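Protein-glutamine gamma-glutamyltransferase (Pseudomonas aeruginosa PAO1, PDB 6G49) displays transglutaminase activity in vitro through its periplasmic domain, joining protein glutamine and lysine side chains with release of ammonium, and is critical for bacterial viability. Local coordinates at residues 125-130 / 140-145; 119-124 / 152-157; 182-187 / 227-232; 175-180 / 258-263. One frame throughout, in Å; residues are numbered along the deposited sequence.

How the contacts relate
Contacts 1, 2 and 4 are largely buried, whereas contact 3 is only partly so. Contacts 1 and 2 join the same two antiparallel sheets through side chains: strand 142-144 neighbours 120-124 in one, and 127-129 neighbours 152-158 in the other. Contact 1 is mainly apolar and has no direct hydrogen bond, while contact 2 adds a tyrosine hydroxyl. Contact 4 joins a post-helix loop to strand 261-265 of the larger sheet by a backbone bond, and touches contact 1 where Arg262 meets Phe140. Contact 3 lies about 16 Å from contact 4, centre to centre, and holds two helix starts by carboxylate and amide groups.

Contact 1 of 4, residues 125-130 / 140-145. With PO4 (phosphate ion), chain F.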
loop_
_atom_site.group_PDB
_atom_site.type_symbol
_atom_site.label_atom_id
_atom_site.label_comp_id
_atom_site.label_asym_id
_atom_site.label_seq_id
_atom_site.Cartn_x
_atom_site.Cartn_y
_atom_site.Cartn_z
ATOM N N ASP A 125 -8.358 5.689 1.076
ATOM C CA ASP A 125 -7.918 6.858 0.304
ATOM C C ASP A 125 -9.143 7.449 -0.419
ATOM O O ASP A 125 -10.080 6.736 -0.720
ATOM C CB ASP A 125 -6.823 6.411 -0.687
ATOM C CG ASP A 125 -5.869 7.481 -1.178
ATOM O OD1 ASP A 125 -5.525 8.363 -0.400
ATOM O OD2 ASP A 125 -5.437 7.370 -2.357
ATOM N N VAL A 126 -9.183 8.795 -0.649
ATOM C CA VAL A 126 -8.447 9.837 0.003
ATOM C C VAL A 126 -9.307 10.279 1.197
ATOM O O VAL A 126 -10.512 10.584 1.019
ATOM C CB VAL A 126 -8.200 11.026 -0.935
ATOM C CG1 VAL A 126 -7.675 12.223 -0.181
ATOM C CG2 VAL A 126 -7.229 10.640 -2.041
ATOM N N ALA A 127 -8.690 10.360 2.362
ATOM C CA ALA A 127 -9.423 10.538 3.602
ATOM C C ALA A 127 -9.345 11.969 4.120
ATOM O O ALA A 127 -8.346 12.679 4.017
ATOM C CB ALA A 127 -8.914 9.623 4.683
ATOM N N GLN A 128 -10.451 12.339 4.804
ATOM C CA GLN A 128 -10.560 13.500 5.691
ATOM C C GLN A 128 -11.141 13.035 7.039
ATOM O O GLN A 128 -11.949 12.092 7.036
ATOM C CB GLN A 128 -11.496 14.557 5.088
ATOM C CG GLN A 128 -11.103 14.968 3.690
ATOM C CD GLN A 128 -9.967 15.945 3.667
ATOM O OE1 GLN A 128 -10.225 17.139 3.501
ATOM N NE2 GLN A 128 -8.715 15.454 3.783
ATOM N N THR A 129 -10.713 13.621 8.164
ATOM C CA THR A 129 -11.214 13.186 9.465
ATOM C C THR A 129 -11.657 14.427 10.230
ATOM O O THR A 129 -11.366 15.559 9.837
ATOM C CB THR A 129 -10.196 12.417 10.326
ATOM O OG1 THR A 129 -9.304 13.336 10.954
ATOM C CG2 THR A 129 -9.425 11.398 9.503
ATOM N N ASP A 130 -12.311 14.164 11.351
ATOM C CA ASP A 130 -12.683 15.216 12.292
ATOM C C ASP A 130 -11.614 15.473 13.362
ATOM O O ASP A 130 -11.888 16.138 14.384
ATOM C CB ASP A 130 -14.005 14.833 12.967
ATOM C CG ASP A 130 -13.917 13.638 13.913
ATOM O OD1 ASP A 130 -13.001 12.767 13.798
ATOM O OD2 ASP A 130 -14.783 13.536 14.805
ATOM N N PHE A 140 -0.751 11.447 0.808
ATOM C CA PHE A 140 -2.154 11.048 0.999
ATOM C C PHE A 140 -2.287 10.076 2.168
ATOM O O PHE A 140 -3.204 9.293 2.171
ATOM C CB PHE A 140 -2.722 10.443 -0.278
ATOM C CG PHE A 140 -2.680 11.398 -1.445
ATOM C CD1 PHE A 140 -3.635 12.386 -1.560
ATOM C CD2 PHE A 140 -1.621 11.403 -2.342
ATOM C CE1 PHE A 140 -3.553 13.358 -2.553
ATOM C CE2 PHE A 140 -1.547 12.370 -3.327
ATOM C CZ PHE A 140 -2.515 13.331 -3.437
ATOM N N HIS A 141 -1.434 10.161 3.170
ATOM C CA HIS A 141 -1.662 9.441 4.420
ATOM C C HIS A 141 -1.931 10.467 5.523
ATOM O O HIS A 141 -1.523 11.608 5.432
ATOM C CB HIS A 141 -0.465 8.531 4.758
ATOM C CG HIS A 141 0.547 9.124 5.664
ATOM N ND1 HIS A 141 1.510 9.982 5.203
ATOM C CD2 HIS A 141 0.798 8.968 6.982
ATOM C CE1 HIS A 141 2.282 10.356 6.218
ATOM N NE2 HIS A 141 1.864 9.762 7.333
ATOM N N LEU A 142 -2.615 9.992 6.560
ATOM C CA LEU A 142 -3.016 10.808 7.699
ATOM C C LEU A 142 -1.959 10.713 8.809
ATOM O O LEU A 142 -1.713 9.656 9.345
ATOM C CB LEU A 142 -4.366 10.244 8.197
ATOM C CG LEU A 142 -5.551 10.355 7.258
ATOM C CD1 LEU A 142 -6.693 9.532 7.813
ATOM C CD2 LEU A 142 -5.963 11.799 7.084
ATOM N N GLN A 143 -1.328 11.848 9.131
ATOM C CA GLN A 143 -0.290 11.925 10.126
ATOM C C GLN A 143 -0.871 12.700 11.318
ATOM O O GLN A 143 -1.269 13.872 11.161
ATOM C CB GLN A 143 0.964 12.627 9.583
ATOM C CG GLN A 143 2.153 12.623 10.575
ATOM C CD GLN A 143 3.116 11.434 10.445
ATOM O OE1 GLN A 143 2.961 10.485 9.644
ATOM N NE2 GLN A 143 4.169 11.446 11.265
ATOM N N ARG A 144 -0.849 12.069 12.471
ATOM C CA ARG A 144 -1.249 12.650 13.750
ATOM C C ARG A 144 -0.026 13.315 14.403
ATOM O O ARG A 144 1.098 12.918 14.172
ATOM C CB ARG A 144 -1.794 11.551 14.645
ATOM C CG ARG A 144 -2.586 12.041 15.847
ATOM C CD ARG A 144 -3.255 10.838 16.495
ATOM N NE ARG A 144 -4.032 11.183 17.692
ATOM C CZ ARG A 144 -3.647 10.949 18.937
ATOM N NH1 ARG A 144 -2.469 10.421 19.205
ATOM N NH2 ARG A 144 -4.475 11.190 19.934
ATOM N N ARG A 145 -0.270 14.348 15.225
ATOM C CA ARG A 145 0.860 15.068 15.809
ATOM C C ARG A 145 1.599 14.190 16.837
ATOM O O ARG A 145 2.788 14.395 17.046
ATOM C CB ARG A 145 0.420 16.436 16.349
ATOM C CG ARG A 145 1.047 17.620 15.615
ATOM C CD ARG A 145 0.796 17.710 14.110
ATOM N NE ARG A 145 1.717 16.944 13.251
ATOM C CZ ARG A 145 1.809 17.055 11.922
ATOM N NH1 ARG A 145 2.618 16.260 11.243
ATOM N NH2 ARG A 145 1.094 17.958 11.272
HETATM P P PO4 F . -2.440 9.942 22.875
HETATM O O1 PO4 F . -1.115 10.630 22.558
HETATM O O2 PO4 F . -2.672 8.665 22.080
HETATM O O3 PO4 F . -2.480 9.422 24.302
HETATM O O4 PO4 F . -3.482 11.045 22.669
HETATM O O HOH W 1 -6.045 9.044 2.481
#
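Leu142 reaches toward Thr129 tip to tip, its CD1 3.7 Å from Thr129 CG2. The same methyl touches the residue two places back on the same side of the strand, with Leu142 CD1 3.8 Å from Ala127 CB. The first torsion of Leu142 (chi1 -65°) sets CG opposite the carbonyl carbon and sends the branch across the gap. At the other end, Val126 CG2 comes at a slant to the Phe140 ring, 4.0 Å from Phe140 CD1. No direct hydrogen bond joins the two segments, as suits their place in the fold: strand 127-129 is an outermost strand of a six-stranded antiparallel sheet, 142-144 belongs to a larger one, and the contact is side-chain packing between the two sheets. A water accepts from Ala127 N at 3.0 Å and lies close to Phe140 O, between the two backbones. Asp125, deposited in two conformers just before a cis peptide bond to Val126, adds a more doubtful contact through OD1. Further out, Arg164 makes a cation-pi contact with Phe140 and, in the conformer described, a salt bridge with Asp125 OD2, while Thr129 OG1 is engaged by Gln131 N. The side chain of Arg144, extended from CG to NE, uses NH2 to grip phosphate O4 at 2.9 Å, nearly straight at 168°; its NH1 bonds to Gln146 O and more weakly to the same ion, probably a crystallisation component.

Contact 2 of 4, residues 119-124 / 152-157; sequences PWLFAL and LFYRVS
Leu121 meets Tyr154 with CB and CD1, the two side chains sliding past each other in opposite directions. Its CB lies beside the phenol end, 3.9 Å from Tyr154 CZ. Beyond CG the two branches part. Leu121 CD1 sits over the middle of the ring, 3.9 Å from the centroid of Tyr154 and only 4° off the normal, a well-centred CH-pi contact. Leu121 CD2 goes instead to Leu152, whose side chain crosses it at about a right angle, with 3.8 Å between Leu121 CD2 and Leu152 CD2. In the ring that receives the methyl, Tyr154 CG stands between its own backbone N and carbonyl carbon (chi1 58°), and from there the phenol projects at the other segment. Its hydroxyl donates to the backbone, with Tyr154 OH 2.7 Å from Phe122 O, in the carbonyl plane and on a lone pair. The hydroxyl and the carbonyl thus satisfy each other within a mainly apolar interface, and the bond helps fix the ring beneath Leu121 CD1. Further along, Ala123 CB touches Val156 CG1 at 4.1 Å. Phe122 turns to Phe57 and Tyr267, and its side chain lies about 11 Å from that of His287, an active-site residue by similarity. Alternate residues of strand 152-158 (Leu152, Tyr154, Val156) present their side chains to strand 120-124 of the other sheet, the arrangement of two antiparallel beta-sheets packed through their side chains.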
loop_
_atom_site.group_PDB
_atom_site.type_symbol
_atom_site.label_atom_id
_atom_site.label_comp_id
_atom_site.label_asym_id
_atom_site.label_seq_id
_atom_site.Cartn_x
_atom_site.Cartn_y
_atom_site.Cartn_z
ATOM N N PRO A 119 2.076 7.394 14.646
ATOM C CA PRO A 119 1.215 8.545 14.391
ATOM C C PRO A 119 0.383 8.556 13.109
ATOM O O PRO A 119 0.337 9.563 12.452
ATOM C CB PRO A 119 2.264 9.668 14.330
ATOM C CG PRO A 119 3.454 9.066 13.634
ATOM C CD PRO A 119 3.455 7.633 14.136
ATOM N N TRP A 120 -0.129 7.396 12.667
ATOM C CA TRP A 120 -0.862 7.221 11.428
ATOM C C TRP A 120 -2.289 6.802 11.763
ATOM O O TRP A 120 -2.443 5.870 12.581
ATOM C CB TRP A 120 -0.197 6.160 10.526
ATOM C CG TRP A 120 1.281 6.417 10.448
ATOM C CD1 TRP A 120 1.875 7.621 10.194
ATOM C CD2 TRP A 120 2.350 5.469 10.638
ATOM N NE1 TRP A 120 3.240 7.485 10.232
ATOM C CE2 TRP A 120 3.567 6.187 10.513
ATOM C CE3 TRP A 120 2.417 4.095 10.896
ATOM C CZ2 TRP A 120 4.814 5.580 10.656
ATOM C CZ3 TRP A 120 3.649 3.499 11.087
ATOM C CH2 TRP A 120 4.837 4.233 10.965
ATOM N N LEU A 121 -3.281 7.460 11.169
ATOM C CA LEU A 121 -4.651 6.968 11.269
ATOM C C LEU A 121 -4.949 6.176 9.998
ATOM O O LEU A 121 -4.559 6.547 8.868
ATOM C CB LEU A 121 -5.612 8.143 11.414
ATOM C CG LEU A 121 -5.442 9.033 12.646
ATOM C CD1 LEU A 121 -6.686 9.881 12.854
ATOM C CD2 LEU A 121 -5.074 8.279 13.883
ATOM N N PHE A 122 -5.666 5.082 10.175
ATOM C CA PHE A 122 -6.004 4.220 9.062
ATOM C C PHE A 122 -7.279 4.719 8.379
ATOM O O PHE A 122 -8.268 5.048 9.065
ATOM C CB PHE A 122 -6.206 2.796 9.563
ATOM C CG PHE A 122 -5.133 2.302 10.484
ATOM C CD1 PHE A 122 -3.808 2.339 10.089
ATOM C CD2 PHE A 122 -5.422 1.898 11.782
ATOM C CE1 PHE A 122 -2.812 1.989 10.965
ATOM C CE2 PHE A 122 -4.416 1.424 12.596
ATOM C CZ PHE A 122 -3.107 1.459 12.183
ATOM N N ALA A 123 -7.312 4.734 7.051
ATOM C CA ALA A 123 -8.502 5.183 6.348
ATOM C C ALA A 123 -8.403 4.803 4.884
ATOM O O ALA A 123 -7.295 4.772 4.315
ATOM C CB ALA A 123 -8.642 6.690 6.457
ATOM N N LEU A 124 -9.558 4.643 4.237
ATOM C CA LEU A 124 -9.603 4.495 2.777
ATOM C C LEU A 124 -9.172 5.814 2.130
ATOM O O LEU A 124 -9.517 6.917 2.549
ATOM C CB LEU A 124 -11.026 4.173 2.315
ATOM C CG LEU A 124 -11.732 3.001 2.976
ATOM C CD1 LEU A 124 -13.162 2.956 2.476
ATOM C CD2 LEU A 124 -11.040 1.651 2.700
ATOM N N LEU A 152 -8.623 5.279 20.253
ATOM C CA LEU A 152 -8.978 6.488 19.650
ATOM C C LEU A 152 -10.188 6.291 18.732
ATOM O O LEU A 152 -10.152 5.492 17.792
ATOM C CB LEU A 152 -7.800 7.033 18.832
ATOM C CG LEU A 152 -8.063 8.341 18.105
ATOM C CD1 LEU A 152 -8.265 9.485 19.093
ATOM C CD2 LEU A 152 -6.907 8.663 17.152
ATOM N N PHE A 153 -11.255 7.075 18.986
ATOM C CA PHE A 153 -12.416 7.113 18.066
ATOM C C PHE A 153 -12.247 8.302 17.127
ATOM O O PHE A 153 -11.890 9.426 17.523
ATOM C CB PHE A 153 -13.691 7.283 18.913
ATOM C CG PHE A 153 -14.944 7.344 18.096
ATOM C CD1 PHE A 153 -15.335 8.532 17.534
ATOM C CD2 PHE A 153 -15.747 6.238 17.995
ATOM C CE1 PHE A 153 -16.496 8.596 16.803
ATOM C CE2 PHE A 153 -16.951 6.327 17.307
ATOM C CZ PHE A 153 -17.255 7.485 16.657
ATOM N N TYR A 154 -12.539 8.102 15.840
ATOM C CA TYR A 154 -12.514 9.189 14.908
ATOM C C TYR A 154 -13.477 8.925 13.769
ATOM O O TYR A 154 -13.859 7.786 13.500
ATOM C CB TYR A 154 -11.102 9.491 14.376
ATOM C CG TYR A 154 -10.379 8.373 13.674
ATOM C CD1 TYR A 154 -9.618 7.486 14.387
ATOM C CD2 TYR A 154 -10.346 8.288 12.282
ATOM C CE1 TYR A 154 -8.953 6.446 13.749
ATOM C CE2 TYR A 154 -9.643 7.280 11.633
ATOM C CZ TYR A 154 -8.903 6.374 12.365
ATOM O OH TYR A 154 -8.201 5.338 11.794
ATOM N N ARG A 155 -13.913 10.019 13.161
ATOM C CA ARG A 155 -14.880 10.016 12.076
ATOM C C ARG A 155 -14.172 10.351 10.786
ATOM O O ARG A 155 -13.325 11.211 10.759
ATOM C CB ARG A 155 -16.006 11.003 12.382
ATOM C CG ARG A 155 -16.570 10.840 13.783
ATOM C CD ARG A 155 -17.819 11.676 13.989
ATOM N NE ARG A 155 -18.714 11.518 12.859
ATOM C CZ ARG A 155 -19.785 10.737 12.854
ATOM N NH1 ARG A 155 -20.125 10.050 13.938
ATOM N NH2 ARG A 155 -20.527 10.653 11.761
ATOM N N VAL A 156 -14.546 9.660 9.722
ATOM C CA VAL A 156 -13.865 9.767 8.422
ATOM C C VAL A 156 -14.889 9.971 7.298
ATOM O O VAL A 156 -15.923 9.307 7.301
ATOM C CB VAL A 156 -13.033 8.512 8.128
ATOM C CG1 VAL A 156 -12.210 8.675 6.853
ATOM C CG2 VAL A 156 -12.151 8.130 9.335
ATOM N N SER A 157 -14.457 10.733 6.281
ATOM C CA SER A 157 -15.014 10.760 4.961
ATOM C C SER A 157 -13.890 10.444 3.967
ATOM O O SER A 157 -12.850 11.084 4.033
ATOM C CB SER A 157 -15.591 12.126 4.624
ATOM O OG SER A 157 -16.783 12.358 5.369
#

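Contact 3 of 4, residues 182-187 / 227-232. With PO4 (phosphate ion), chain E.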
loop_
_atom_site.group_PDB
_atom_site.type_symbol
_atom_site.label_atom_id
_atom_site.label_comp_id
_atom_site.label_asym_id
_atom_site.label_seq_id
_atom_site.Cartn_x
_atom_site.Cartn_y
_atom_site.Cartn_z
ATOM N N HIS A 182 23.475 0.278 -7.112
ATOM C CA HIS A 182 23.998 -1.094 -7.180
ATOM C C HIS A 182 22.914 -2.072 -6.727
ATOM O O HIS A 182 22.013 -1.732 -5.985
ATOM C CB HIS A 182 25.250 -1.256 -6.315
ATOM C CG HIS A 182 26.374 -0.402 -6.772
ATOM N ND1 HIS A 182 26.863 -0.466 -8.076
ATOM C CD2 HIS A 182 27.081 0.555 -6.130
ATOM C CE1 HIS A 182 27.831 0.416 -8.213
ATOM N NE2 HIS A 182 27.987 1.052 -7.032
ATOM N N GLY A 183 23.062 -3.314 -7.166
ATOM C CA GLY A 183 22.136 -4.336 -6.717
ATOM C C GLY A 183 20.993 -4.548 -7.690
ATOM O O GLY A 183 20.647 -3.700 -8.491
ATOM N N ASN A 184 20.452 -5.791 -7.701
ATOM C CA ASN A 184 19.289 -6.193 -8.509
ATOM C C ASN A 184 19.420 -5.873 -9.977
ATOM O O ASN A 184 18.520 -5.312 -10.611
ATOM C CB ASN A 184 18.006 -5.617 -7.892
ATOM C CG ASN A 184 17.763 -6.141 -6.507
ATOM O OD1 ASN A 184 17.626 -7.380 -6.320
ATOM N ND2 ASN A 184 17.749 -5.249 -5.515
ATOM N N PRO A 185 20.543 -6.278 -10.633
ATOM C CA PRO A 185 20.724 -6.003 -12.047
ATOM C C PRO A 185 19.683 -6.703 -12.942
ATOM O O PRO A 185 19.299 -6.179 -13.971
ATOM C CB PRO A 185 22.140 -6.573 -12.306
ATOM C CG PRO A 185 22.316 -7.664 -11.262
ATOM C CD PRO A 185 21.645 -7.060 -10.027
ATOM N N ARG A 186 19.207 -7.888 -12.538
ATOM C CA ARG A 186 18.242 -8.594 -13.376
ATOM C C ARG A 186 16.916 -7.803 -13.452
ATOM O O ARG A 186 16.269 -7.726 -14.472
ATOM C CB ARG A 186 18.077 -10.058 -12.948
ATOM C CG ARG A 186 19.314 -10.922 -13.225
ATOM C CD ARG A 186 19.076 -12.389 -12.831
ATOM N NE ARG A 186 19.126 -12.641 -11.391
ATOM C CZ ARG A 186 18.650 -13.721 -10.759
ATOM N NH1 ARG A 186 18.017 -14.680 -11.435
ATOM N NH2 ARG A 186 18.822 -13.825 -9.454
ATOM N N ALA A 187 16.475 -7.274 -12.308
ATOM C CA ALA A 187 15.248 -6.528 -12.272
ATOM C C ALA A 187 15.364 -5.226 -13.070
ATOM O O ALA A 187 14.386 -4.824 -13.743
ATOM C CB ALA A 187 14.858 -6.276 -10.828
ATOM N N GLY A 227 18.956 -13.514 -0.990
ATOM C CA GLY A 227 20.268 -12.945 -0.803
ATOM C C GLY A 227 20.230 -11.442 -1.000
ATOM O O GLY A 227 19.171 -10.816 -0.928
ATOM N N ALA A 228 21.399 -10.872 -1.293
ATOM C CA ALA A 228 21.572 -9.425 -1.329
ATOM C C ALA A 228 20.762 -8.795 -2.473
ATOM O O ALA A 228 20.271 -7.675 -2.333
ATOM C CB ALA A 228 23.042 -9.090 -1.434
ATOM N N ASP A 229 20.670 -9.493 -3.603
ATOM C CA ASP A 229 19.876 -9.067 -4.728
ATOM C C ASP A 229 18.447 -9.599 -4.537
ATOM O O ASP A 229 17.994 -10.462 -5.294
ATOM C CB ASP A 229 20.464 -9.482 -6.059
ATOM C CG ASP A 229 21.873 -8.939 -6.215
ATOM O OD1 ASP A 229 22.025 -7.715 -6.309
ATOM O OD2 ASP A 229 22.809 -9.742 -6.156
ATOM N N GLY A 230 17.765 -9.064 -3.529
ATOM C CA GLY A 230 16.499 -9.630 -3.050
ATOM C C GLY A 230 15.365 -9.525 -4.054
ATOM O O GLY A 230 14.447 -10.370 -4.111
ATOM N N VAL A 231 15.305 -8.424 -4.801
ATOM C CA VAL A 231 14.268 -8.273 -5.785
ATOM C C VAL A 231 14.496 -9.301 -6.902
ATOM O O VAL A 231 13.567 -9.962 -7.363
ATOM C CB VAL A 231 14.200 -6.833 -6.329
ATOM C CG1 VAL A 231 13.214 -6.673 -7.466
ATOM C CG2 VAL A 231 13.887 -5.873 -5.195
ATOM N N ASP A 232 15.727 -9.401 -7.413
ATOM C CA ASP A 232 16.041 -10.414 -8.466
ATOM C C ASP A 232 15.671 -11.824 -7.964
ATOM O O ASP A 232 15.081 -12.584 -8.735
ATOM C CB ASP A 232 17.541 -10.385 -8.787
ATOM C CG ASP A 232 18.007 -9.211 -9.615
ATOM O OD1 ASP A 232 17.171 -8.313 -9.867
ATOM O OD2 ASP A 232 19.262 -9.189 -9.990
HETATM P P PO4 E . 22.082 -13.051 -4.860
HETATM O O1 PO4 E . 23.243 -12.096 -4.994
HETATM O O2 PO4 E . 21.555 -13.328 -6.270
HETATM O O3 PO4 E . 21.045 -12.416 -3.951
HETATM O O4 PO4 E . 22.444 -14.354 -4.165
HETATM O O HOH W 2 16.887 -6.313 -2.742
HETATM O O HOH W 3 20.800 -11.193 -9.447
#
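With chi1 -62° in Asn184 and -75° in Asp232, each CG turns beside its backbone N, bringing the amide to the backbone of Asp232 and the carboxylate to that of Arg186 and Ala187. Asn184 OD1 accepts from Asp232 N at 3.0 Å, the donor standing above the carbonyl plane. The carboxylate takes two amides from the opening turn of helix 185-197: Arg186 N binds Asp232 OD2 at 2.9 Å on the syn side, tilted out of the carboxylate plane, and Ala187 N binds Asp232 OD1 at 2.7 Å from above it. Such helix-start amides would probably stabilise its charge. Asp229 OD1 is met by Asn184 N at 2.8 Å on the anti side, again tilted out of plane. The Asp229 backbone N holds O3 of a phosphate, probably from the crystallisation liquor. Arg186 NE is 3.7 Å from Asp232 OD2, a long salt bridge that a water spans; NH1 pairs with Asp237. Ala187 CB packs on Val231 CG1 at 3.8 Å. Asn184 and Asp229 are the N-cap residues of helices 185-197 and 230-238, without side-chain capping bonds; the contact thus ties two helix starts, and Phe252 of helix 243-256 packs against Asn184, Ala187 and Val231.

Contact 4 of 4, residues 175-180 / 258-263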
loop_
_atom_site.group_PDB
_atom_site.type_symbol
_atom_site.label_atom_id
_atom_site.label_comp_id
_atom_site.label_asym_id
_atom_site.label_seq_id
_atom_site.Cartn_x
_atom_site.Cartn_y
_atom_site.Cartn_z
ATOM N N ARG A 175 11.833 11.899 -5.874
ATOM C CA ARG A 175 11.895 10.995 -4.727
ATOM C C ARG A 175 11.361 9.608 -5.131
ATOM O O ARG A 175 11.914 8.605 -4.686
ATOM C CB ARG A 175 11.043 11.580 -3.603
ATOM C CG ARG A 175 10.753 10.611 -2.472
ATOM C CD ARG A 175 9.810 11.284 -1.488
ATOM N NE ARG A 175 10.495 12.259 -0.685
ATOM C CZ ARG A 175 9.983 12.815 0.420
ATOM N NH1 ARG A 175 8.735 12.505 0.758
ATOM N NH2 ARG A 175 10.758 13.576 1.209
ATOM N N ASN A 176 10.324 9.600 -5.986
ATOM C CA ASN A 176 9.655 8.368 -6.340
ATOM C C ASN A 176 10.252 7.697 -7.569
ATOM O O ASN A 176 9.641 6.782 -8.128
ATOM C CB ASN A 176 8.145 8.588 -6.398
ATOM C CG ASN A 176 7.596 8.665 -5.006
ATOM O OD1 ASN A 176 7.607 7.670 -4.300
ATOM N ND2 ASN A 176 7.263 9.864 -4.544
ATOM N N LEU A 177 11.444 8.177 -7.996
ATOM C CA LEU A 177 12.260 7.473 -8.969
ATOM C C LEU A 177 13.564 6.964 -8.357
ATOM O O LEU A 177 14.404 6.433 -9.120
ATOM C CB LEU A 177 12.475 8.429 -10.147
ATOM C CG LEU A 177 11.256 8.623 -11.030
ATOM C CD1 LEU A 177 11.425 9.846 -11.922
ATOM C CD2 LEU A 177 10.851 7.413 -11.871
ATOM N N GLN A 178 13.730 7.100 -7.051
ATOM C CA GLN A 178 14.926 6.745 -6.316
ATOM C C GLN A 178 15.139 5.237 -6.289
ATOM O O GLN A 178 14.226 4.499 -5.921
ATOM C CB GLN A 178 14.864 7.229 -4.874
ATOM C CG GLN A 178 16.032 6.865 -3.985
ATOM C CD GLN A 178 15.832 5.536 -3.278
ATOM O OE1 GLN A 178 14.710 5.269 -2.802
ATOM N NE2 GLN A 178 16.904 4.713 -3.199
ATOM N N LEU A 179 16.335 4.780 -6.637
ATOM C CA LEU A 179 16.795 3.408 -6.383
ATOM C C LEU A 179 18.260 3.458 -5.998
ATOM O O LEU A 179 18.980 4.373 -6.433
ATOM C CB LEU A 179 16.665 2.503 -7.602
ATOM C CG LEU A 179 15.245 2.168 -8.005
ATOM C CD1 LEU A 179 15.193 1.409 -9.309
ATOM C CD2 LEU A 179 14.523 1.402 -6.929
ATOM N N PRO A 180 18.770 2.432 -5.300
ATOM C CA PRO A 180 20.228 2.290 -5.174
ATOM C C PRO A 180 20.818 2.128 -6.567
ATOM O O PRO A 180 20.227 1.520 -7.430
ATOM C CB PRO A 180 20.442 1.016 -4.322
ATOM C CG PRO A 180 19.068 0.759 -3.700
ATOM C CD PRO A 180 18.035 1.311 -4.654
ATOM N N GLY A 258 11.392 4.134 -15.148
ATOM C CA GLY A 258 11.138 5.570 -15.227
ATOM C C GLY A 258 9.725 5.998 -14.868
ATOM O O GLY A 258 9.357 7.099 -15.174
ATOM N N ILE A 259 8.977 5.157 -14.123
ATOM C CA ILE A 259 7.610 5.430 -13.694
ATOM C C ILE A 259 7.670 5.710 -12.196
ATOM O O ILE A 259 8.085 4.821 -11.440
ATOM C CB ILE A 259 6.647 4.258 -14.018
ATOM C CG1 ILE A 259 6.595 3.994 -15.522
ATOM C CG2 ILE A 259 5.264 4.567 -13.440
ATOM C CD1 ILE A 259 5.809 2.806 -15.953
ATOM N N PRO A 260 7.292 6.918 -11.711
ATOM C CA PRO A 260 7.344 7.174 -10.274
ATOM C C PRO A 260 6.345 6.232 -9.581
ATOM O O PRO A 260 5.239 6.043 -10.081
ATOM C CB PRO A 260 6.941 8.644 -10.142
ATOM C CG PRO A 260 7.183 9.208 -11.540
ATOM C CD PRO A 260 6.775 8.085 -12.472
ATOM N N ALA A 261 6.819 5.614 -8.497
ATOM C CA ALA A 261 6.013 4.577 -7.818
ATOM C C ALA A 261 6.436 4.526 -6.372
ATOM O O ALA A 261 7.595 4.806 -6.047
ATOM C CB ALA A 261 6.207 3.239 -8.485
ATOM N N ARG A 262 5.507 4.084 -5.489
ATOM C CA ARG A 262 5.843 3.958 -4.085
ATOM C C ARG A 262 5.006 2.806 -3.524
ATOM O O ARG A 262 4.007 2.407 -4.129
ATOM C CB ARG A 262 5.672 5.259 -3.288
ATOM C CG ARG A 262 4.280 5.858 -3.384
ATOM C CD ARG A 262 4.243 7.246 -2.757
ATOM N NE ARG A 262 2.967 7.879 -3.017
ATOM C CZ ARG A 262 2.748 9.203 -3.112
ATOM N NH1 ARG A 262 3.751 10.071 -2.933
ATOM N NH2 ARG A 262 1.513 9.638 -3.375
ATOM N N VAL A 263 5.512 2.268 -2.427
ATOM C CA VAL A 263 4.772 1.228 -1.689
ATOM C C VAL A 263 3.795 1.896 -0.737
ATOM O O VAL A 263 4.138 2.842 0.003
ATOM C CB VAL A 263 5.770 0.304 -0.965
ATOM C CG1 VAL A 263 5.060 -0.631 0.007
ATOM C CG2 VAL A 263 6.632 -0.462 -1.961
#
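Leu177 lies alongside Pro260, both side chains pointing the same way, and its CD2 is 4.1 Å from Pro260 CG. That methyl also presses on the backbone leading into the proline: Leu177 CD2 comes within 3.5 Å of Gly258 C and 3.6 Å of Pro260 N. Next to this apolar patch the contact becomes polar. Asn176 O accepts from Ala261 N at 3.1 Å, a fairly straight bond (157° at the hydrogen) that uses a lone pair in the carbonyl plane. The same oxygen is approached by a carbon donor, Pro260 CA being 3.2 Å from Asn176 O in a CA-H...O contact, so one carbonyl takes a hydrogen bond and a weaker carbon contact from neighbouring residues. The side chain of Asn176 continues toward Arg262, where OD1 touches CB at 3.3 Å. A chi1 of 56° starts the Arg262 side chain, which then runs extended from CG to NE; its guanidinium plane lies 82° from the Asn176 amide. Neither polar end relies on the other. Asn176 ND2 donates to Thr172 O and Glu79 OE2, while Arg262 makes salt bridges with Glu291 and Glu79 and a cation-pi contact with Trp299. Glu79 therefore links the two segments from a third strand, and also receives Arg175. The contact joins the ends of two helices: Asn176 follows helix 170-175, and Gly258 closes helix 243-256 with a Schellman motif. From there the chain enters strand 261-265, which lies between strands 72-81 and 286-294 in the large antiparallel sheet.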